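Local coordinates for WbbZ protein (Klebsiella pneumoniae subsp. pneumoniae NTUH-K2044, PDB 6X1L) that is functionally uncharacterised but probably transfers pyruvyl groups to sugars of a surface polysaccharide, at residues V222-R227 against E240-P245; D226-A231 against Y249-V254. One frame throughout, in Å; residues are numbered along the deposited sequence.

Contact 1 (V222-R227 against E240-P245); sequences VVNTDR and EVNFYP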
# COMPACT_ATOMS: atom_id res chain seq x y z
N VAL A 222 2.47 11.03 -18.13
CA VAL A 222 1.58 10.22 -18.94
C VAL A 222 1.37 8.88 -18.25
O VAL A 222 2.31 8.29 -17.71
CB VAL A 222 2.14 10.01 -20.37
CG1 VAL A 222 1.24 9.09 -21.18
CG2 VAL A 222 2.30 11.35 -21.07
N VAL A 223 0.12 8.40 -18.25
CA VAL A 223 -0.25 7.13 -17.64
C VAL A 223 -0.96 6.28 -18.69
O VAL A 223 -1.93 6.73 -19.31
CB VAL A 223 -1.15 7.34 -16.41
CG1 VAL A 223 -1.52 6.00 -15.79
CG2 VAL A 223 -0.47 8.24 -15.39
N ASN A 224 -0.46 5.06 -18.90
CA ASN A 224 -1.06 4.09 -19.80
C ASN A 224 -1.61 2.95 -18.96
O ASN A 224 -0.86 2.33 -18.19
CB ASN A 224 -0.03 3.56 -20.80
CG ASN A 224 0.66 4.67 -21.58
OD1 ASN A 224 0.01 5.51 -22.19
ND2 ASN A 224 2.00 4.67 -21.56
N THR A 225 -2.90 2.64 -19.11
CA THR A 225 -3.47 1.63 -18.24
C THR A 225 -4.72 1.00 -18.86
O THR A 225 -5.39 1.61 -19.70
CB THR A 225 -3.81 2.21 -16.86
OG1 THR A 225 -4.27 1.17 -15.99
CG2 THR A 225 -4.89 3.28 -16.97
N ASP A 226 -4.99 -0.24 -18.43
CA ASP A 226 -6.27 -0.91 -18.62
C ASP A 226 -6.97 -1.16 -17.29
O ASP A 226 -7.84 -2.03 -17.19
CB ASP A 226 -6.09 -2.22 -19.39
CG ASP A 226 -5.26 -3.25 -18.62
OD1 ASP A 226 -4.83 -2.97 -17.49
OD2 ASP A 226 -5.05 -4.36 -19.16
N ARG A 227 -6.56 -0.43 -16.25
CA ARG A 227 -7.10 -0.56 -14.90
C ARG A 227 -7.98 0.65 -14.63
O ARG A 227 -7.50 1.78 -14.61
CB ARG A 227 -5.97 -0.64 -13.87
CG ARG A 227 -5.16 -1.91 -13.91
CD ARG A 227 -5.97 -3.09 -13.39
NE ARG A 227 -5.11 -4.18 -12.94
CZ ARG A 227 -5.57 -5.35 -12.49
NH1 ARG A 227 -6.88 -5.57 -12.44
NH2 ARG A 227 -4.72 -6.29 -12.10
N GLU A 240 -2.20 13.14 -18.49
CA GLU A 240 -2.47 12.61 -19.82
C GLU A 240 -2.61 11.09 -19.69
O GLU A 240 -1.67 10.40 -19.29
CB GLU A 240 -1.34 12.99 -20.77
CG GLU A 240 -1.50 12.47 -22.17
CD GLU A 240 -0.39 12.95 -23.09
OE1 GLU A 240 0.26 13.96 -22.74
OE2 GLU A 240 -0.18 12.33 -24.14
N VAL A 241 -3.80 10.57 -20.01
CA VAL A 241 -4.16 9.20 -19.71
C VAL A 241 -4.55 8.47 -20.99
O VAL A 241 -5.39 8.96 -21.76
CB VAL A 241 -5.32 9.13 -18.69
CG1 VAL A 241 -5.64 7.69 -18.34
CG2 VAL A 241 -4.97 9.94 -17.45
N ASN A 242 -3.94 7.31 -21.21
CA ASN A 242 -4.25 6.43 -22.34
C ASN A 242 -4.90 5.18 -21.76
O ASN A 242 -4.21 4.31 -21.21
CB ASN A 242 -3.00 6.11 -23.15
CG ASN A 242 -2.39 7.35 -23.78
OD1 ASN A 242 -3.08 8.12 -24.45
ND2 ASN A 242 -1.10 7.55 -23.56
N PHE A 243 -6.22 5.09 -21.88
CA PHE A 243 -7.02 4.06 -21.24
C PHE A 243 -7.35 2.96 -22.25
O PHE A 243 -7.83 3.25 -23.35
CB PHE A 243 -8.30 4.68 -20.68
CG PHE A 243 -9.03 3.82 -19.69
CD1 PHE A 243 -8.41 2.74 -19.08
CD2 PHE A 243 -10.35 4.09 -19.36
CE1 PHE A 243 -9.08 1.96 -18.17
CE2 PHE A 243 -11.04 3.32 -18.46
CZ PHE A 243 -10.40 2.25 -17.86
N TYR A 244 -7.11 1.70 -21.86
CA TYR A 244 -7.30 0.57 -22.76
C TYR A 244 -8.46 -0.32 -22.30
O TYR A 244 -8.77 -0.38 -21.11
CB TYR A 244 -6.02 -0.27 -22.85
CG TYR A 244 -4.90 0.40 -23.61
CD1 TYR A 244 -4.15 1.42 -23.02
CD2 TYR A 244 -4.59 0.03 -24.91
CE1 TYR A 244 -3.13 2.04 -23.72
CE2 TYR A 244 -3.57 0.64 -25.60
CZ TYR A 244 -2.84 1.64 -25.00
OH TYR A 244 -1.83 2.26 -25.70
N PRO A 245 -9.11 -1.02 -23.23
CA PRO A 245 -10.32 -1.77 -22.88
C PRO A 245 -10.01 -3.12 -22.22
O PRO A 245 -8.87 -3.58 -22.16
CB PRO A 245 -11.01 -1.97 -24.23
CG PRO A 245 -9.89 -1.99 -25.21
CD PRO A 245 -8.85 -1.05 -24.68
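Strands 220-225 and 240-243 are the two strands of a beta-alpha-beta unit and the central pair of a four-stranded parallel sheet; across them Val223 N donates to Glu240 O at 2.9 Å. The chain runs the same way in both, their axes 13° apart. Asn242 grips both sides of its partner strand's Asn224, giving its N to Val223 O and taking Thr225 N on its own O, the spacing expected of parallel strands. Beyond the last strand pair Tyr244 N still reaches Thr225 O at 2.8 Å, through a more bent bond.

On one face Asn224 and Asn242 stand side by side, each with CG beside its backbone N (chi1 -55° and -63°). Because both torsions of the two residues nearly agree, their amides lie almost coplanar, and Asn242 ND2 meets Asn224 OD1 at 2.7 Å, almost straight and in the Asn242 amide plane. Asparagine suits the place because it can donate and accept: Asn224 ND2 passes the chain of bonds on to Asn171 in the next strand. Val222 lies alongside Glu240, its CG2 3.7 Å from Glu240 OE1, an aliphatic flank against the extended acid.

The other face carries Val223, Val241, Thr225 and Phe243, and helix 228-236 packs on it. Phe243 turns its ring edge to the backbone, CD1 lying 3.3 Å from Thr225 O. Threonine fits the strand end: with its OG1 anti to the backbone N it accepts from Arg227 N at 2.8 Å and also bonds to Cys172 O. That ST turn leads from the strand into the helix, in the right place for a beta-alpha-beta crossover of a Rossmann-like domain, consistent with the GT-B clan.

Contact 2 (D226-A231 against Y249-V254); sequences DRLHVA and YKNEAV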
# COMPACT_ATOMS: atom_id res chain seq x y z
N ASP A 226 -4.99 -0.24 -18.43
CA ASP A 226 -6.27 -0.91 -18.62
C ASP A 226 -6.97 -1.16 -17.29
O ASP A 226 -7.84 -2.03 -17.19
CB ASP A 226 -6.09 -2.22 -19.39
CG ASP A 226 -5.26 -3.25 -18.62
OD1 ASP A 226 -4.83 -2.97 -17.49
OD2 ASP A 226 -5.05 -4.36 -19.16
N ARG A 227 -6.56 -0.43 -16.25
CA ARG A 227 -7.10 -0.56 -14.90
C ARG A 227 -7.98 0.65 -14.63
O ARG A 227 -7.50 1.78 -14.61
CB ARG A 227 -5.97 -0.64 -13.87
CG ARG A 227 -5.16 -1.91 -13.91
CD ARG A 227 -5.97 -3.09 -13.39
NE ARG A 227 -5.11 -4.18 -12.94
CZ ARG A 227 -5.57 -5.35 -12.49
NH1 ARG A 227 -6.88 -5.57 -12.44
NH2 ARG A 227 -4.72 -6.29 -12.10
N LEU A 228 -9.28 0.39 -14.41
CA LEU A 228 -10.26 1.47 -14.35
C LEU A 228 -9.86 2.55 -13.35
O LEU A 228 -9.81 3.74 -13.69
CB LEU A 228 -11.63 0.90 -13.99
CG LEU A 228 -12.75 1.94 -13.86
CD1 LEU A 228 -12.91 2.71 -15.16
CD2 LEU A 228 -14.05 1.26 -13.47
N HIS A 229 -9.56 2.16 -12.12
CA HIS A 229 -9.36 3.18 -11.10
C HIS A 229 -7.97 3.79 -11.13
O HIS A 229 -7.78 4.88 -10.57
CB HIS A 229 -9.70 2.61 -9.73
CG HIS A 229 -11.18 2.46 -9.53
ND1 HIS A 229 -11.87 1.33 -9.93
CD2 HIS A 229 -12.10 3.32 -9.06
CE1 HIS A 229 -13.16 1.50 -9.67
NE2 HIS A 229 -13.32 2.70 -9.15
N VAL A 230 -7.00 3.16 -11.79
CA VAL A 230 -5.80 3.88 -12.19
C VAL A 230 -6.16 5.00 -13.16
O VAL A 230 -5.74 6.15 -13.00
CB VAL A 230 -4.76 2.92 -12.80
CG1 VAL A 230 -3.58 3.71 -13.35
CG2 VAL A 230 -4.30 1.91 -11.76
N ALA A 231 -6.96 4.67 -14.17
CA ALA A 231 -7.39 5.69 -15.13
C ALA A 231 -8.18 6.80 -14.44
O ALA A 231 -7.99 7.98 -14.75
CB ALA A 231 -8.22 5.05 -16.24
N TYR A 249 -17.18 -4.87 -21.65
CA TYR A 249 -17.30 -3.42 -21.81
C TYR A 249 -17.15 -2.69 -20.48
O TYR A 249 -17.73 -1.62 -20.28
CB TYR A 249 -18.63 -3.06 -22.49
CG TYR A 249 -18.68 -3.50 -23.93
CD1 TYR A 249 -19.14 -4.76 -24.28
CD2 TYR A 249 -18.23 -2.66 -24.94
CE1 TYR A 249 -19.18 -5.16 -25.60
CE2 TYR A 249 -18.26 -3.05 -26.26
CZ TYR A 249 -18.74 -4.31 -26.58
OH TYR A 249 -18.76 -4.70 -27.90
N LYS A 250 -16.35 -3.25 -19.57
CA LYS A 250 -16.24 -2.69 -18.23
C LYS A 250 -15.56 -1.33 -18.25
O LYS A 250 -16.08 -0.35 -17.71
CB LYS A 250 -15.49 -3.66 -17.32
CG LYS A 250 -16.30 -4.88 -16.89
CD LYS A 250 -15.42 -6.12 -16.75
CE LYS A 250 -14.22 -5.87 -15.87
NZ LYS A 250 -13.26 -7.01 -15.91
N ASN A 251 -14.37 -1.25 -18.86
CA ASN A 251 -13.68 0.03 -18.95
C ASN A 251 -14.40 0.99 -19.89
O ASN A 251 -14.62 2.15 -19.54
CB ASN A 251 -12.23 -0.19 -19.41
CG ASN A 251 -11.38 -0.87 -18.35
OD1 ASN A 251 -11.79 -1.01 -17.20
ND2 ASN A 251 -10.16 -1.27 -18.73
N GLU A 252 -14.78 0.51 -21.08
CA GLU A 252 -15.34 1.40 -22.09
C GLU A 252 -16.62 2.08 -21.61
O GLU A 252 -16.85 3.26 -21.89
CB GLU A 252 -15.59 0.63 -23.39
CG GLU A 252 -16.03 1.52 -24.55
CD GLU A 252 -16.22 0.75 -25.85
OE1 GLU A 252 -15.83 -0.44 -25.90
OE2 GLU A 252 -16.77 1.32 -26.81
N ALA A 253 -17.47 1.35 -20.87
CA ALA A 253 -18.74 1.92 -20.44
C ALA A 253 -18.55 3.02 -19.41
O ALA A 253 -19.25 4.04 -19.43
CB ALA A 253 -19.66 0.83 -19.90
N VAL A 254 -17.60 2.85 -18.48
CA VAL A 254 -17.35 3.90 -17.50
C VAL A 254 -16.72 5.11 -18.18
O VAL A 254 -17.01 6.26 -17.84
CB VAL A 254 -16.48 3.37 -16.35
CG1 VAL A 254 -16.11 4.50 -15.39
CG2 VAL A 254 -17.20 2.26 -15.60
O HOH W 1 -10.38 -2.18 -15.17
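With CG beside its own backbone N (chi1 -70°) and the amide only slightly twisted (chi2 -10°), Asn251 reaches from the first turn of helix 250-259 to the loop before helix 228-236; Leu228, with CG anti to its N (chi1 178°), reaches back to Val254. Asn251 ND2 donates to Asp226 O at 2.9 Å. The acceptor lies close to the asparagine's amide plane, but the donor stands well above the plane of the Asp226 carbonyl, away from its lone pairs. The same ND2 also donates to Tyr244 O, so the buried amide nitrogen serves two backbone carbonyls.

The other end of the amide works through a water. Asn251 OD1 accepts from it at 2.7 Å; the water accepts in turn from Leu228 N at 2.9 Å and gives a longer bond to Asp226 O. It thereby satisfies an N-H of the first helical turn, for which no earlier turn supplies a carbonyl. Asparagine suits the spot because one flat group offers both the donor and the acceptor needed.

Beside this polar part, Leu228 CD1 packs against Val254 CG1 at 3.7 Å, the two side chains crossing at about a right angle. Leu228 CD2 likewise meets Val254 CG2, so both branches of the leucine meet the two methyls of the valine. The first turns of two helices thus come together where each follows a strand of the parallel sheet, as in Rossmann-like alpha/beta domains.

How the contacts relate
The two contacts lie about 9 Å apart, centre to centre, and share Asp226 and Arg227, which join strand 220-225 to helix 228-236. Along the chain come strand 220-225, helix 228-236, strand 240-243 and then helix 250-259, so contact 1 pairs the two strands and contact 2 brings together the starts of the helices that follow them. Phe243 and Asn251 tie them: Phe243 CZ packs against Leu228 CA at 3.6 Å and also touches Asn251. Contact 1 runs along the strands to their C-terminal ends, and contact 2 lies just beyond that edge of the four-stranded sheet, an edge where Rossmann-like domains commonly place binding sites.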